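Local coordinates for protein DNA polymerase III subunit beta (Pseudomonas aeruginosa, PDB 4TSZ) that encircles DNA as a dimeric ring, tethering DNA polymerases and other proteins to it and so making replication processive, at residues F269-I283 and G320-V332. Sequence-based numbering, arbitrary orientation.
Sequences FSRTAILSNEKYRGI and GFNVSYLLDVLGV
Gly-282 and Ile-283 pair antiparallel with Asn-322 and Phe-321, and the short helical segments 269-273 and 323-330 run roughly antiparallel (155°), their axes 10.1 Å apart at closest approach. Ile-283 and Phe-321 form the hydrogen-bonded pair, Ile-283 N lying 2.9 Å from Phe-321 O. One further backbone bond follows at the first residue of the helix: Val-323 N donates to Arg-281 O at 2.8 Å, nearly straight. Just before that helix, Asn-322 serves as N-cap, its OD1 accepting from Tyr-325 N.

Arg-281 curls against the first turn of helix 323-330, its chain bent about CB-CG and CG-CD (chi2 -81°, chi3 -68°). NE, 2.7 Å from Ser-324 OG, and NH2 thereby grip this one hydroxyl oxygen side-on, in the guanidinium plane, while Val-323 CG1 lies over one face of the group. Val-323 touches both the helix and the strand of 269-283: CG1 meets Ala-273 CB at 3.6 Å, CG2 abuts the backbone O and CB of Phe-269, and CB rests against CG2 of Ile-283. Phe-269 enters as a knob among Val-323, Leu-326, Leu-327 and Leu-330. Leu-326 CD1 makes a CH-pi contact over one ring face, 4.2 Å from the centroid, whereas Leu-330 CD1 comes up at the edge, 3.5 Å from Phe-269 CD2. Ile-294 on the neighbouring strand 291-297 also packs against Phe-269 and Ile-283.

Two helices packed on antiparallel sheet are the hallmark of each domain of the bacterial beta subunit, here the C-terminal one, where Asn-322 and Tyr-325 also touch the bound peptide.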
ATOM      1  N   PHE E 269       5.569 -22.746  10.561  1.00 42.00           N
ATOM      2  CA  PHE E 269       4.774 -21.891  11.445  1.00 40.87           C
ATOM      3  C   PHE E 269       3.771 -21.061  10.625  1.00 41.81           C
ATOM      4  O   PHE E 269       2.625 -20.960  11.023  1.00 39.32           O
ATOM      5  CB  PHE E 269       5.655 -20.994  12.344  1.00 42.56           C
ATOM      6  CG  PHE E 269       6.411 -21.694  13.456  1.00 45.10           C
ATOM      7  CD1 PHE E 269       5.876 -22.807  14.094  1.00 50.04           C
ATOM      8  CD2 PHE E 269       7.630 -21.206  13.906  1.00 47.25           C
ATOM      9  CE1 PHE E 269       6.585 -23.460  15.119  1.00 51.83           C
ATOM     10  CE2 PHE E 269       8.336 -21.854  14.933  1.00 51.10           C
ATOM     11  CZ  PHE E 269       7.809 -22.975  15.532  1.00 50.04           C
ATOM     12  N   SER E 270       4.187 -20.526   9.456  1.00 39.03           N
ATOM     13  CA  SER E 270       3.305 -19.743   8.575  1.00 37.87           C
ATOM     14  C   SER E 270       2.144 -20.599   8.032  1.00 41.77           C
ATOM     15  O   SER E 270       1.003 -20.133   8.027  1.00 40.37           O
ATOM     16  CB  SER E 270       4.086 -19.142   7.407  1.00 41.19           C
ATOM     17  OG  SER E 270       5.007 -18.161   7.843  1.00 51.58           O
ATOM     18  N   ARG E 271       2.431 -21.858   7.607  1.00 39.27           N
ATOM     19  CA  ARG E 271       1.404 -22.779   7.081  1.00 39.25           C
ATOM     20  C   ARG E 271       0.375 -23.115   8.148  1.00 44.76           C
ATOM     21  O   ARG E 271      -0.823 -22.985   7.890  1.00 44.91           O
ATOM     22  CB  ARG E 271       2.019 -24.065   6.523  1.00 37.99           C
ATOM     23  CG  ARG E 271       2.703 -23.879   5.177  1.00 45.25           C
ATOM     24  CD  ARG E 271       3.119 -25.184   4.546  1.00 45.04           C
ATOM     25  NE  ARG E 271       4.345 -25.725   5.132  1.00 47.80           N
ATOM     26  CZ  ARG E 271       5.564 -25.488   4.667  1.00 54.85           C
ATOM     27  NH1 ARG E 271       5.739 -24.699   3.615  1.00 38.65           N
ATOM     28  NH2 ARG E 271       6.618 -26.040   5.246  1.00 46.15           N
ATOM     29  N   THR E 272       0.839 -23.537   9.347  1.00 41.83           N
ATOM     30  CA  THR E 272      -0.047 -23.896  10.461  1.00 41.95           C
ATOM     31  C   THR E 272      -0.864 -22.703  10.984  1.00 44.16           C
ATOM     32  O   THR E 272      -2.026 -22.885  11.333  1.00 43.65           O
ATOM     33  CB  THR E 272       0.692 -24.673  11.568  1.00 49.37           C
ATOM     34  OG1 THR E 272       1.732 -23.863  12.107  1.00 48.60           O
ATOM     35  CG2 THR E 272       1.250 -26.008  11.083  1.00 51.51           C
ATOM     36  N   ALA E 273      -0.264 -21.484  10.989  1.00 40.08           N
ATOM     37  CA  ALA E 273      -0.889 -20.232  11.439  1.00 39.11           C
ATOM     38  C   ALA E 273      -2.219 -19.939  10.740  1.00 41.81           C
ATOM     39  O   ALA E 273      -3.133 -19.416  11.385  1.00 40.37           O
ATOM     40  CB  ALA E 273       0.068 -19.060  11.252  1.00 38.93           C
ATOM     41  N   ILE E 274      -2.339 -20.317   9.440  1.00 37.94           N
ATOM     42  CA  ILE E 274      -3.559 -20.163   8.618  1.00 37.07           C
ATOM     43  C   ILE E 274      -4.783 -20.768   9.333  1.00 40.74           C
ATOM     44  O   ILE E 274      -5.853 -20.158   9.340  1.00 39.81           O
ATOM     45  CB  ILE E 274      -3.354 -20.731   7.176  1.00 39.85           C
ATOM     46  CG1 ILE E 274      -2.222 -19.959   6.441  1.00 39.14           C
ATOM     47  CG2 ILE E 274      -4.661 -20.707   6.344  1.00 38.59           C
ATOM     48  CD1 ILE E 274      -1.532 -20.716   5.305  1.00 42.10           C
ATOM     49  N   LEU E 275      -4.603 -21.939   9.962  1.00 38.20           N
ATOM     50  CA  LEU E 275      -5.685 -22.612  10.678  1.00 38.07           C
ATOM     51  C   LEU E 275      -5.698 -22.437  12.203  1.00 41.76           C
ATOM     52  O   LEU E 275      -6.429 -23.140  12.900  1.00 41.79           O
ATOM     53  CB  LEU E 275      -5.861 -24.063  10.213  1.00 38.97           C
ATOM     54  CG  LEU E 275      -6.101 -24.233   8.701  1.00 43.42           C
ATOM     55  CD1 LEU E 275      -6.311 -25.686   8.339  1.00 45.13           C
ATOM     56  CD2 LEU E 275      -7.275 -23.360   8.210  1.00 43.13           C
ATOM     57  N   SER E 276      -4.922 -21.467  12.718  1.00 37.87           N
ATOM     58  CA  SER E 276      -4.931 -21.153  14.146  1.00 37.33           C
ATOM     59  C   SER E 276      -6.059 -20.132  14.391  1.00 41.46           C
ATOM     60  O   SER E 276      -6.528 -19.491  13.440  1.00 41.56           O
ATOM     61  CB  SER E 276      -3.585 -20.592  14.599  1.00 38.31           C
ATOM     62  OG  SER E 276      -3.369 -19.272  14.128  1.00 43.97           O
ATOM     63  N   ASN E 277      -6.505 -20.004  15.653  1.00 38.42           N
ATOM     64  CA  ASN E 277      -7.529 -19.040  16.076  1.00 39.50           C
ATOM     65  C   ASN E 277      -7.069 -17.634  15.642  1.00 43.82           C
ATOM     66  O   ASN E 277      -5.918 -17.269  15.886  1.00 44.54           O
ATOM     67  CB  ASN E 277      -7.703 -19.109  17.596  1.00 40.80           C
ATOM     68  CG  ASN E 277      -8.858 -18.306  18.135  1.00 51.72           C
ATOM     69  OD1 ASN E 277      -8.876 -17.069  18.101  1.00 46.39           O
ATOM     70  ND2 ASN E 277      -9.834 -18.989  18.688  1.00 41.09           N
ATOM     71  N   GLU E 278      -7.934 -16.889  14.942  1.00 40.52           N
ATOM     72  CA  GLU E 278      -7.607 -15.559  14.416  1.00 39.86           C
ATOM     73  C   GLU E 278      -7.246 -14.535  15.501  1.00 44.40           C
ATOM     74  O   GLU E 278      -6.431 -13.642  15.260  1.00 43.31           O
ATOM     75  CB  GLU E 278      -8.730 -15.045  13.512  1.00 41.05           C
ATOM     76  N   LYS E 279      -7.837 -14.684  16.694  1.00 42.84           N
ATOM     77  CA  LYS E 279      -7.598 -13.801  17.833  1.00 42.87           C
ATOM     78  C   LYS E 279      -6.451 -14.305  18.717  1.00 46.24           C
ATOM     79  O   LYS E 279      -5.508 -13.555  18.983  1.00 45.40           O
ATOM     80  CB  LYS E 279      -8.890 -13.619  18.662  1.00 45.97           C
ATOM     81  N   TYR E 280      -6.535 -15.567  19.167  1.00 43.09           N
ATOM     82  CA  TYR E 280      -5.555 -16.138  20.091  1.00 43.34           C
ATOM     83  C   TYR E 280      -4.262 -16.691  19.496  1.00 43.85           C
ATOM     84  O   TYR E 280      -3.244 -16.742  20.194  1.00 41.69           O
ATOM     85  CB  TYR E 280      -6.229 -17.025  21.149  1.00 46.80           C
ATOM     86  CG  TYR E 280      -7.344 -16.287  21.855  1.00 50.44           C
ATOM     87  CD1 TYR E 280      -7.065 -15.288  22.786  1.00 52.26           C
ATOM     88  CD2 TYR E 280      -8.675 -16.510  21.516  1.00 52.42           C
ATOM     89  CE1 TYR E 280      -8.085 -14.556  23.390  1.00 54.04           C
ATOM     90  CE2 TYR E 280      -9.706 -15.782  22.114  1.00 54.41           C
ATOM     91  CZ  TYR E 280      -9.406 -14.815  23.061  1.00 62.57           C
ATOM     92  OH  TYR E 280     -10.413 -14.103  23.661  1.00 67.03           O
ATOM     93  N   ARG E 281      -4.288 -17.057  18.189  1.00 40.25           N
ATOM     94  CA  ARG E 281      -3.113 -17.494  17.404  1.00 38.79           C
ATOM     95  C   ARG E 281      -2.288 -18.634  18.026  1.00 41.84           C
ATOM     96  O   ARG E 281      -1.082 -18.731  17.808  1.00 42.09           O
ATOM     97  CB  ARG E 281      -2.247 -16.259  17.062  1.00 35.14           C
ATOM     98  CG  ARG E 281      -3.014 -15.184  16.274  1.00 38.66           C
ATOM     99  CD  ARG E 281      -3.092 -15.516  14.791  1.00 38.31           C
ATOM    100  NE  ARG E 281      -1.759 -15.427  14.177  1.00 39.73           N
ATOM    101  CZ  ARG E 281      -1.441 -15.808  12.946  1.00 47.68           C
ATOM    102  NH1 ARG E 281      -2.353 -16.369  12.158  1.00 42.87           N
ATOM    103  NH2 ARG E 281      -0.206 -15.641  12.494  1.00 36.66           N
ATOM    104  N   GLY E 282      -2.963 -19.487  18.789  1.00 38.26           N
ATOM    105  CA  GLY E 282      -2.336 -20.593  19.492  1.00 38.21           C
ATOM    106  C   GLY E 282      -2.000 -21.774  18.618  1.00 43.01           C
ATOM    107  O   GLY E 282      -2.802 -22.202  17.780  1.00 44.13           O
ATOM    108  N   ILE E 283      -0.782 -22.291  18.806  1.00 40.07           N
ATOM    109  CA  ILE E 283      -0.277 -23.498  18.158  1.00 40.30           C
ATOM    110  C   ILE E 283       0.258 -24.415  19.240  1.00 45.15           C
ATOM    111  O   ILE E 283       0.640 -23.948  20.322  1.00 44.89           O
ATOM    112  CB  ILE E 283       0.749 -23.246  17.020  1.00 42.52           C
ATOM    113  CG1 ILE E 283       2.030 -22.538  17.527  1.00 42.75           C
ATOM    114  CG2 ILE E 283       0.096 -22.549  15.817  1.00 42.10           C
ATOM    115  CD1 ILE E 283       3.232 -22.699  16.663  1.00 53.66           C
ATOM    116  N   GLY E 320       2.473 -24.876  24.300  1.00 43.06           N
ATOM    117  CA  GLY E 320       1.639 -23.980  23.509  1.00 41.68           C
ATOM    118  C   GLY E 320       2.264 -22.614  23.345  1.00 43.27           C
ATOM    119  O   GLY E 320       2.883 -22.101  24.275  1.00 42.69           O
ATOM    120  N   PHE E 321       2.124 -22.026  22.157  1.00 38.93           N
ATOM    121  CA  PHE E 321       2.670 -20.697  21.860  1.00 37.32           C
ATOM    122  C   PHE E 321       1.801 -19.921  20.912  1.00 39.41           C
ATOM    123  O   PHE E 321       1.104 -20.504  20.070  1.00 39.14           O
ATOM    124  CB  PHE E 321       4.074 -20.799  21.222  1.00 38.69           C
ATOM    125  CG  PHE E 321       5.202 -21.043  22.179  1.00 40.62           C
ATOM    126  CD1 PHE E 321       5.666 -20.024  23.008  1.00 42.75           C
ATOM    127  CD2 PHE E 321       5.829 -22.282  22.239  1.00 42.55           C
ATOM    128  CE1 PHE E 321       6.719 -20.257  23.905  1.00 43.21           C
ATOM    129  CE2 PHE E 321       6.880 -22.505  23.128  1.00 46.02           C
ATOM    130  CZ  PHE E 321       7.305 -21.496  23.967  1.00 43.55           C
ATOM    131  N   ASN E 322       1.889 -18.587  21.010  1.00 35.09           N
ATOM    132  CA  ASN E 322       1.240 -17.698  20.061  1.00 33.88           C
ATOM    133  C   ASN E 322       2.199 -17.734  18.848  1.00 36.35           C
ATOM    134  O   ASN E 322       3.387 -17.397  18.991  1.00 35.76           O
ATOM    135  CB  ASN E 322       1.082 -16.279  20.653  1.00 34.17           C
ATOM    136  CG  ASN E 322       0.583 -15.224  19.676  1.00 45.68           C
ATOM    137  OD1 ASN E 322       1.018 -15.131  18.531  1.00 43.72           O
ATOM    138  ND2 ASN E 322      -0.281 -14.342  20.120  1.00 37.34           N
ATOM    139  N   VAL E 323       1.699 -18.234  17.693  1.00 32.09           N
ATOM    140  CA  VAL E 323       2.469 -18.405  16.455  1.00 32.24           C
ATOM    141  C   VAL E 323       3.027 -17.095  15.891  1.00 36.57           C
ATOM    142  O   VAL E 323       4.139 -17.089  15.365  1.00 35.01           O
ATOM    143  CB  VAL E 323       1.745 -19.302  15.399  1.00 34.93           C
ATOM    144  CG1 VAL E 323       0.491 -18.641  14.845  1.00 33.83           C
ATOM    145  CG2 VAL E 323       2.690 -19.738  14.277  1.00 34.38           C
ATOM    146  N   SER E 324       2.263 -15.985  16.030  1.00 34.45           N
ATOM    147  CA  SER E 324       2.693 -14.658  15.592  1.00 32.96           C
ATOM    148  C   SER E 324       3.936 -14.231  16.374  1.00 35.33           C
ATOM    149  O   SER E 324       4.850 -13.686  15.766  1.00 33.81           O
ATOM    150  CB  SER E 324       1.563 -13.637  15.741  1.00 35.09           C
ATOM    151  OG  SER E 324       0.464 -13.988  14.918  1.00 40.52           O
ATOM    152  N   TYR E 325       4.005 -14.541  17.693  1.00 33.16           N
ATOM    153  CA  TYR E 325       5.172 -14.218  18.532  1.00 32.44           C
ATOM    154  C   TYR E 325       6.414 -14.982  18.071  1.00 36.81           C
ATOM    155  O   TYR E 325       7.505 -14.416  18.058  1.00 36.03           O
ATOM    156  CB  TYR E 325       4.909 -14.490  20.031  1.00 33.16           C
ATOM    157  CG  TYR E 325       3.862 -13.621  20.700  1.00 33.20           C
ATOM    158  CD1 TYR E 325       3.393 -12.456  20.090  1.00 34.14           C
ATOM    159  CD2 TYR E 325       3.374 -13.935  21.966  1.00 33.81           C
ATOM    160  CE1 TYR E 325       2.442 -11.646  20.711  1.00 34.37           C
ATOM    161  CE2 TYR E 325       2.422 -13.138  22.593  1.00 34.53           C
ATOM    162  CZ  TYR E 325       1.968 -11.988  21.970  1.00 39.86           C
ATOM    163  OH  TYR E 325       1.020 -11.217  22.594  1.00 39.41           O
ATOM    164  N   LEU E 326       6.240 -16.256  17.655  1.00 35.32           N
ATOM    165  CA  LEU E 326       7.343 -17.077  17.151  1.00 35.92           C
ATOM    166  C   LEU E 326       7.809 -16.589  15.775  1.00 36.57           C
ATOM    167  O   LEU E 326       9.016 -16.491  15.545  1.00 34.82           O
ATOM    168  CB  LEU E 326       6.981 -18.575  17.121  1.00 36.81           C
ATOM    169  CG  LEU E 326       6.584 -19.239  18.458  1.00 41.70           C
ATOM    170  CD1 LEU E 326       6.295 -20.700  18.249  1.00 42.49           C
ATOM    171  CD2 LEU E 326       7.681 -19.090  19.526  1.00 42.63           C
ATOM    172  N   LEU E 327       6.844 -16.226  14.891  1.00 31.47           N
ATOM    173  CA  LEU E 327       7.132 -15.693  13.557  1.00 30.68           C
ATOM    174  C   LEU E 327       7.870 -14.349  13.643  1.00 33.95           C
ATOM    175  O   LEU E 327       8.817 -14.112  12.885  1.00 32.32           O
ATOM    176  CB  LEU E 327       5.863 -15.608  12.684  1.00 29.49           C
ATOM    177  CG  LEU E 327       5.348 -16.953  12.171  1.00 34.30           C
ATOM    178  CD1 LEU E 327       3.882 -16.874  11.791  1.00 32.75           C
ATOM    179  CD2 LEU E 327       6.206 -17.476  10.999  1.00 35.99           C
ATOM    180  N   ASP E 328       7.491 -13.515  14.619  1.00 31.01           N
ATOM    181  CA  ASP E 328       8.150 -12.233  14.870  1.00 31.90           C
ATOM    182  C   ASP E 328       9.634 -12.429  15.179  1.00 37.36           C
ATOM    183  O   ASP E 328      10.472 -11.713  14.629  1.00 37.78           O
ATOM    184  CB  ASP E 328       7.492 -11.489  16.036  1.00 32.93           C
ATOM    185  CG  ASP E 328       6.151 -10.883  15.742  1.00 35.07           C
ATOM    186  OD1 ASP E 328       5.793 -10.775  14.549  1.00 37.80           O
ATOM    187  OD2 ASP E 328       5.441 -10.547  16.702  1.00 32.26           O
ATOM    188  N   VAL E 329       9.956 -13.420  16.037  1.00 33.79           N
ATOM    189  CA  VAL E 329      11.325 -13.751  16.418  1.00 32.16           C
ATOM    190  C   VAL E 329      12.114 -14.258  15.204  1.00 36.79           C
ATOM    191  O   VAL E 329      13.223 -13.781  14.949  1.00 35.67           O
ATOM    192  CB  VAL E 329      11.379 -14.755  17.603  1.00 34.60           C
ATOM    193  CG1 VAL E 329      12.808 -15.256  17.833  1.00 34.30           C
ATOM    194  CG2 VAL E 329      10.819 -14.136  18.879  1.00 33.60           C
ATOM    195  N   LEU E 330      11.541 -15.228  14.464  1.00 34.86           N
ATOM    196  CA  LEU E 330      12.203 -15.815  13.304  1.00 35.66           C
ATOM    197  C   LEU E 330      12.523 -14.786  12.222  1.00 40.85           C
ATOM    198  O   LEU E 330      13.575 -14.891  11.590  1.00 40.64           O
ATOM    199  CB  LEU E 330      11.419 -17.019  12.747  1.00 35.48           C
ATOM    200  CG  LEU E 330      11.330 -18.250  13.661  1.00 39.77           C
ATOM    201  CD1 LEU E 330      10.385 -19.249  13.105  1.00 39.92           C
ATOM    202  CD2 LEU E 330      12.703 -18.884  13.912  1.00 44.43           C
ATOM    203  N   GLY E 331      11.658 -13.771  12.092  1.00 38.44           N
ATOM    204  CA  GLY E 331      11.797 -12.671  11.144  1.00 37.63           C
ATOM    205  C   GLY E 331      12.995 -11.774  11.391  1.00 42.94           C
ATOM    206  O   GLY E 331      13.401 -11.046  10.489  1.00 44.07           O
ATOM    207  N   VAL E 332      13.570 -11.810  12.608  1.00 39.41           N
ATOM    208  CA  VAL E 332      14.752 -11.017  12.971  1.00 38.79           C
ATOM    209  C   VAL E 332      16.049 -11.847  13.151  1.00 43.58           C
ATOM    210  O   VAL E 332      17.120 -11.268  13.312  1.00 42.91           O
ATOM    211  CB  VAL E 332      14.507  -9.994  14.118  1.00 40.52           C
ATOM    212  CG1 VAL E 332      13.424  -8.981  13.737  1.00 38.15           C
ATOM    213  CG2 VAL E 332      14.170 -10.693  15.434  1.00 40.73           C
TER